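Local atomic coordinates of protein URE2 (Lodderomyces elongisporus NRRL YB-4239, PDB entry 4EXJ), a protein that is of unknown function but belongs to the glutathione S-transferase superfamily and, as a Ure2-like protein, may take part in transcription regulation. Residues K94-W97 / E98-L102; L103-Q106 / A107-Q111. One frame throughout, in Å; residues are numbered along the deposited sequence.

Contact 1: K94-W97 / E98-L102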
loop_
_atom_site.group_PDB
_atom_site.type_symbol
_atom_site.label_atom_id
_atom_site.label_comp_id
_atom_site.label_asym_id
_atom_site.label_seq_id
_atom_site.Cartn_x
_atom_site.Cartn_y
_atom_site.Cartn_z
ATOM N N LYS B 94 -5.237 1.519 -19.735
ATOM C CA LYS B 94 -5.426 0.178 -19.203
ATOM C C LYS B 94 -4.186 -0.255 -18.420
ATOM O O LYS B 94 -4.270 -0.738 -17.271
ATOM C CB LYS B 94 -5.684 -0.809 -20.333
ATOM C CG LYS B 94 -6.120 -2.181 -19.874
ATOM C CD LYS B 94 -6.243 -3.144 -21.064
ATOM C CE LYS B 94 -7.472 -2.840 -21.909
ATOM N NZ LYS B 94 -8.731 -3.124 -21.172
ATOM N N LEU B 95 -3.032 -0.104 -19.049
ATOM C CA LEU B 95 -1.776 -0.541 -18.429
ATOM C C LEU B 95 -1.383 0.326 -17.240
ATOM O O LEU B 95 -0.819 -0.184 -16.259
ATOM C CB LEU B 95 -0.655 -0.594 -19.474
ATOM C CG LEU B 95 -0.911 -1.608 -20.587
ATOM C CD1 LEU B 95 0.320 -1.708 -21.483
ATOM C CD2 LEU B 95 -1.268 -2.954 -20.004
ATOM N N TYR B 96 -1.700 1.623 -17.318
ATOM C CA TYR B 96 -1.434 2.546 -16.231
ATOM C C TYR B 96 -2.164 2.100 -14.966
ATOM O O TYR B 96 -1.575 2.077 -13.876
ATOM C CB TYR B 96 -1.845 3.974 -16.601
ATOM C CG TYR B 96 -1.772 4.941 -15.444
ATOM C CD1 TYR B 96 -0.597 5.628 -15.155
ATOM C CD2 TYR B 96 -2.887 5.161 -14.640
ATOM C CE1 TYR B 96 -0.532 6.508 -14.090
ATOM C CE2 TYR B 96 -2.835 6.045 -13.571
ATOM C CZ TYR B 96 -1.654 6.706 -13.306
ATOM O OH TYR B 96 -1.598 7.580 -12.260
ATOM N N TRP B 97 -3.445 1.755 -15.107
ATOM C CA TRP B 97 -4.193 1.262 -13.929
ATOM C C TRP B 97 -3.722 -0.097 -13.429
ATOM O O TRP B 97 -3.754 -0.336 -12.222
ATOM C CB TRP B 97 -5.703 1.308 -14.134
ATOM C CG TRP B 97 -6.176 2.737 -14.300
ATOM C CD1 TRP B 97 -6.638 3.312 -15.455
ATOM C CD2 TRP B 97 -6.158 3.781 -13.309
ATOM N NE1 TRP B 97 -6.926 4.642 -15.236
ATOM C CE2 TRP B 97 -6.649 4.950 -13.929
ATOM C CE3 TRP B 97 -5.810 3.835 -11.944
ATOM C CZ2 TRP B 97 -6.763 6.161 -13.247
ATOM C CZ3 TRP B 97 -5.930 5.053 -11.265
ATOM C CH2 TRP B 97 -6.412 6.192 -11.920
ATOM N N GLU B 98 -3.274 -0.970 -14.328
ATOM C CA GLU B 98 -2.713 -2.261 -13.898
ATOM C C GLU B 98 -1.444 -1.994 -13.088
ATOM O O GLU B 98 -1.234 -2.587 -12.018
ATOM C CB GLU B 98 -2.366 -3.164 -15.097
ATOM C CG GLU B 98 -3.579 -3.824 -15.792
ATOM C CD GLU B 98 -3.219 -4.549 -17.078
ATOM O OE1 GLU B 98 -2.036 -4.926 -17.239
ATOM O OE2 GLU B 98 -4.127 -4.747 -17.927
ATOM N N GLN B 99 -0.597 -1.110 -13.614
ATOM C CA GLN B 99 0.635 -0.712 -12.959
ATOM C C GLN B 99 0.334 -0.132 -11.585
ATOM O O GLN B 99 0.963 -0.498 -10.589
ATOM C CB GLN B 99 1.323 0.336 -13.855
ATOM C CG GLN B 99 2.514 1.061 -13.299
ATOM C CD GLN B 99 3.036 1.983 -14.380
ATOM O OE1 GLN B 99 3.739 1.549 -15.288
ATOM N NE2 GLN B 99 2.647 3.242 -14.322
ATOM N N ASN B 100 -0.642 0.772 -11.513
ATOM C CA ASN B 100 -0.929 1.414 -10.233
ATOM C C ASN B 100 -1.429 0.413 -9.199
ATOM O O ASN B 100 -0.995 0.429 -8.044
ATOM C CB ASN B 100 -1.957 2.531 -10.417
ATOM C CG ASN B 100 -1.611 3.772 -9.636
ATOM O OD1 ASN B 100 -0.536 4.353 -9.813
ATOM N ND2 ASN B 100 -2.540 4.223 -8.812
ATOM N N GLU B 101 -2.358 -0.458 -9.598
ATOM C CA GLU B 101 -2.894 -1.407 -8.630
ATOM C C GLU B 101 -1.792 -2.352 -8.153
ATOM O O GLU B 101 -1.743 -2.688 -6.968
ATOM C CB GLU B 101 -4.138 -2.139 -9.164
ATOM C CG GLU B 101 -3.882 -3.119 -10.246
ATOM C CD GLU B 101 -5.162 -3.609 -10.920
ATOM O OE1 GLU B 101 -5.112 -4.679 -11.564
ATOM O OE2 GLU B 101 -6.208 -2.924 -10.812
ATOM N N LEU B 102 -0.921 -2.797 -9.059
ATOM C CA LEU B 102 0.163 -3.711 -8.632
ATOM C C LEU B 102 1.192 -3.067 -7.729
ATOM O O LEU B 102 1.765 -3.745 -6.862
ATOM C CB LEU B 102 0.841 -4.405 -9.819
ATOM C CG LEU B 102 -0.095 -5.441 -10.441
ATOM C CD1 LEU B 102 0.504 -5.928 -11.751
ATOM C CD2 LEU B 102 -0.355 -6.604 -9.492
HETATM O O HOH W 1 0.545 3.699 -12.421
#
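Lys-94 to Trp-97 accept i to i+4 backbone hydrogen bonds from Glu-98 to Glu-101 in unbroken succession, the shortest from Gln-99 N to Leu-95 O at 2.8 Å. This is the start of helix 93-120, in the mainly helical C-terminal domain of the glutathione S-transferase fold. Glu-98 folds back over the first turn. Its CG stands beside the backbone N (chi1 -75°), and the chain then runs out straight past Lys-94 and Leu-95. Glu-98 OE1 meets Leu-95 CD2 at 3.5 Å. Glu-98 OE2 lies 3.8 Å from Lys-94 CG, with the two side chains alongside and pointing the same way. The opposite charges do not touch, since Lys-94 NZ and Glu-98 OE2 are 5.9 Å apart. At most a weak, solvent-screened attraction is likely. Tyr-96 and Asn-100 also lie side by side, with ring and amide planes only 15° apart. The Tyr-96 ring has its CD2 above the centre of the Trp-97 ring, 3.7 Å from the plane. Trp-97 also meets Tyr-74 of the second subunit edge-to-face, so the indole belongs to the dimer interface. The polar ends in 98-102 have further partners: Gln-99 OE1 within the chain, at Tyr-87 N, and Asn-100 ND2 and Glu-101 OE2 on the second subunit, at its Asn-70 OD1 and Thr-66 N. A water ties the remaining amide ends to the backbone. It donates hydrogen bonds to Tyr-96 O and Asn-100 OD1 and accepts one from Gln-99 NE2. Tyr-96 O therefore takes two hydrogen bonds, one from Asn-100 N and one from the water at 3.0 Å. The same water sits over one face of the Tyr-96 ring, toward its rim, 3.4 Å above the plane.

Contact 2: L103-Q106 / A107-Q111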
loop_
_atom_site.group_PDB
_atom_site.type_symbol
_atom_site.label_atom_id
_atom_site.label_comp_id
_atom_site.label_asym_id
_atom_site.label_seq_id
_atom_site.Cartn_x
_atom_site.Cartn_y
_atom_site.Cartn_z
ATOM N N LEU B 103 1.410 -1.759 -7.873
ATOM C CA LEU B 103 2.310 -1.048 -6.950
ATOM C C LEU B 103 1.671 -0.953 -5.552
ATOM O O LEU B 103 2.351 -1.104 -4.522
ATOM C CB LEU B 103 2.641 0.341 -7.490
ATOM C CG LEU B 103 3.538 0.326 -8.730
ATOM C CD1 LEU B 103 3.625 1.724 -9.306
ATOM C CD2 LEU B 103 4.901 -0.207 -8.366
ATOM N N PHE B 104 0.361 -0.724 -5.493
ATOM C CA PHE B 104 -0.324 -0.789 -4.198
ATOM C C PHE B 104 -0.282 -2.197 -3.625
ATOM O O PHE B 104 0.020 -2.379 -2.447
ATOM C CB PHE B 104 -1.776 -0.290 -4.299
ATOM C CG PHE B 104 -1.905 1.213 -4.136
ATOM C CD1 PHE B 104 -1.967 1.775 -2.874
ATOM C CD2 PHE B 104 -1.966 2.040 -5.247
ATOM C CE1 PHE B 104 -2.085 3.156 -2.728
ATOM C CE2 PHE B 104 -2.076 3.413 -5.101
ATOM C CZ PHE B 104 -2.131 3.953 -3.853
ATOM N N TYR B 105 -0.546 -3.188 -4.470
ATOM C CA TYR B 105 -0.551 -4.578 -4.019
ATOM C C TYR B 105 0.831 -5.000 -3.479
ATOM O O TYR B 105 0.942 -5.635 -2.395
ATOM C CB TYR B 105 -0.972 -5.491 -5.192
ATOM C CG TYR B 105 -1.025 -6.941 -4.760
ATOM C CD1 TYR B 105 0.121 -7.715 -4.772
ATOM C CD2 TYR B 105 -2.211 -7.514 -4.308
ATOM C CE1 TYR B 105 0.098 -9.035 -4.341
ATOM C CE2 TYR B 105 -2.252 -8.841 -3.879
ATOM C CZ TYR B 105 -1.086 -9.589 -3.902
ATOM O OH TYR B 105 -1.097 -10.899 -3.455
ATOM N N GLN B 106 1.888 -4.650 -4.208
ATOM C CA GLN B 106 3.239 -5.053 -3.778
ATOM C C GLN B 106 3.581 -4.458 -2.434
ATOM O O GLN B 106 4.138 -5.126 -1.563
ATOM C CB GLN B 106 4.303 -4.736 -4.836
ATOM C CG GLN B 106 5.654 -5.408 -4.623
ATOM C CD GLN B 106 6.509 -4.752 -3.554
ATOM O OE1 GLN B 106 6.404 -3.537 -3.310
ATOM N NE2 GLN B 106 7.370 -5.539 -2.918
ATOM N N ALA B 107 3.212 -3.197 -2.250
ATOM C CA ALA B 107 3.484 -2.525 -0.999
ATOM C C ALA B 107 2.702 -3.122 0.170
ATOM O O ALA B 107 3.282 -3.367 1.227
ATOM C CB ALA B 107 3.171 -1.035 -1.143
ATOM N N THR B 108 1.401 -3.365 -0.019
ATOM C CA THR B 108 0.521 -3.789 1.085
ATOM C C THR B 108 0.603 -5.279 1.338
ATOM O O THR B 108 0.725 -5.725 2.472
ATOM C CB THR B 108 -0.943 -3.377 0.828
ATOM O OG1 THR B 108 -1.408 -3.931 -0.403
ATOM C CG2 THR B 108 -1.069 -1.849 0.706
ATOM N N GLN B 109 0.520 -6.055 0.276
ATOM C CA GLN B 109 0.427 -7.497 0.445
ATOM C C GLN B 109 1.771 -8.220 0.443
ATOM O O GLN B 109 1.861 -9.340 0.968
ATOM C CB GLN B 109 -0.471 -8.108 -0.632
ATOM C CG GLN B 109 -1.857 -7.502 -0.705
ATOM C CD GLN B 109 -2.525 -7.396 0.653
ATOM O OE1 GLN B 109 -2.702 -8.399 1.360
ATOM N NE2 GLN B 109 -2.913 -6.176 1.025
ATOM N N PHE B 110 2.787 -7.663 -0.209
ATOM C CA PHE B 110 4.112 -8.286 -0.122
ATOM C C PHE B 110 4.921 -7.644 0.984
ATOM O O PHE B 110 5.130 -8.262 2.018
ATOM C CB PHE B 110 4.874 -8.301 -1.467
ATOM C CG PHE B 110 6.077 -9.220 -1.476
ATOM C CD1 PHE B 110 7.217 -8.925 -0.719
ATOM C CD2 PHE B 110 6.060 -10.375 -2.240
ATOM C CE1 PHE B 110 8.329 -9.788 -0.726
ATOM C CE2 PHE B 110 7.162 -11.245 -2.257
ATOM C CZ PHE B 110 8.295 -10.948 -1.497
ATOM N N GLN B 111 5.345 -6.397 0.793
ATOM C CA GLN B 111 6.286 -5.826 1.746
ATOM C C GLN B 111 5.662 -5.697 3.146
ATOM O O GLN B 111 6.239 -6.173 4.144
ATOM C CB GLN B 111 6.793 -4.475 1.247
ATOM C CG GLN B 111 7.780 -3.802 2.233
ATOM C CD GLN B 111 9.107 -4.545 2.432
ATOM O OE1 GLN B 111 9.573 -4.693 3.576
ATOM N NE2 GLN B 111 9.735 -4.978 1.339
HETATM O O HOH W 2 9.545 -4.603 -1.190
#
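Residues Leu-103 to Tyr-105 bond forward to Ala-107 to Gln-109 in the i to i+4 pattern of an alpha-helix, and the next turn widens to a pi-type turn. This is the middle of helix 93-120 in the C-terminal domain of the glutathione S-transferase fold. At the widening, Gln-106 O takes a nearly straight i to i+5 bond from Gln-111 N at 2.9 Å. Phe-110 N gives Gln-106 O only a weak bond at 3.2 Å, with an N-H...O angle of 133°.

Side-chain hydrogen bonds add to this. Thr-108 OG1 sits between its own backbone N and carbonyl carbon (chi1 58°), which turns it back to donate to Phe-104 O at 2.9 Å. Phe-104 O thus accepts from both Thr-108 N and Thr-108 OG1. The same hydroxyl accepts a weak bond from Gln-109 NE2. Gln-106 OE1 accepts from Lys-16 NZ and Asn-69 ND2, joining the helix to the N-terminal domain.

The apolar contact is a CH-pi interaction. Gln-109 CB stands over the face of the Tyr-105 ring, 3.7 Å from its centroid and 15° off the normal. Gln-109 CG follows over the same face, 3.5 Å from Tyr-105 CE2. The ring also stacks with Phe-145. Gln-106 NE2 passes obliquely by Phe-110, whose ring packs on helices 129-149 and 163-179.

One water bridges the turn. It accepts from Gln-106 NE2 and, at 2.6 Å, from Gln-111 NE2.

In the fold
Contacts 1 and 2 are successive parts of helix 93-120, their centres about 13 Å apart. Contact 1 lies near the helix start, its centre about 17 Å from the chain centre, and is partly buried. The centre of contact 2 is about 9 Å from that point, and the contact is almost wholly buried. The chemistry follows. In 94-102, charged, amide and aromatic side chains are mixed, and Lys-94, Tyr-96, Trp-97, Asn-100 and Glu-101 reach the second subunit. In 103-111, Tyr-105 and Phe-110 pack on helices 129-149 and 163-179, and Leu-103 and Ala-107 on helix 68-79. Contact 2 reaches the dimer interface too, through a stack of Phe-104 on its counterpart. Only contact 2 departs from regular alpha geometry.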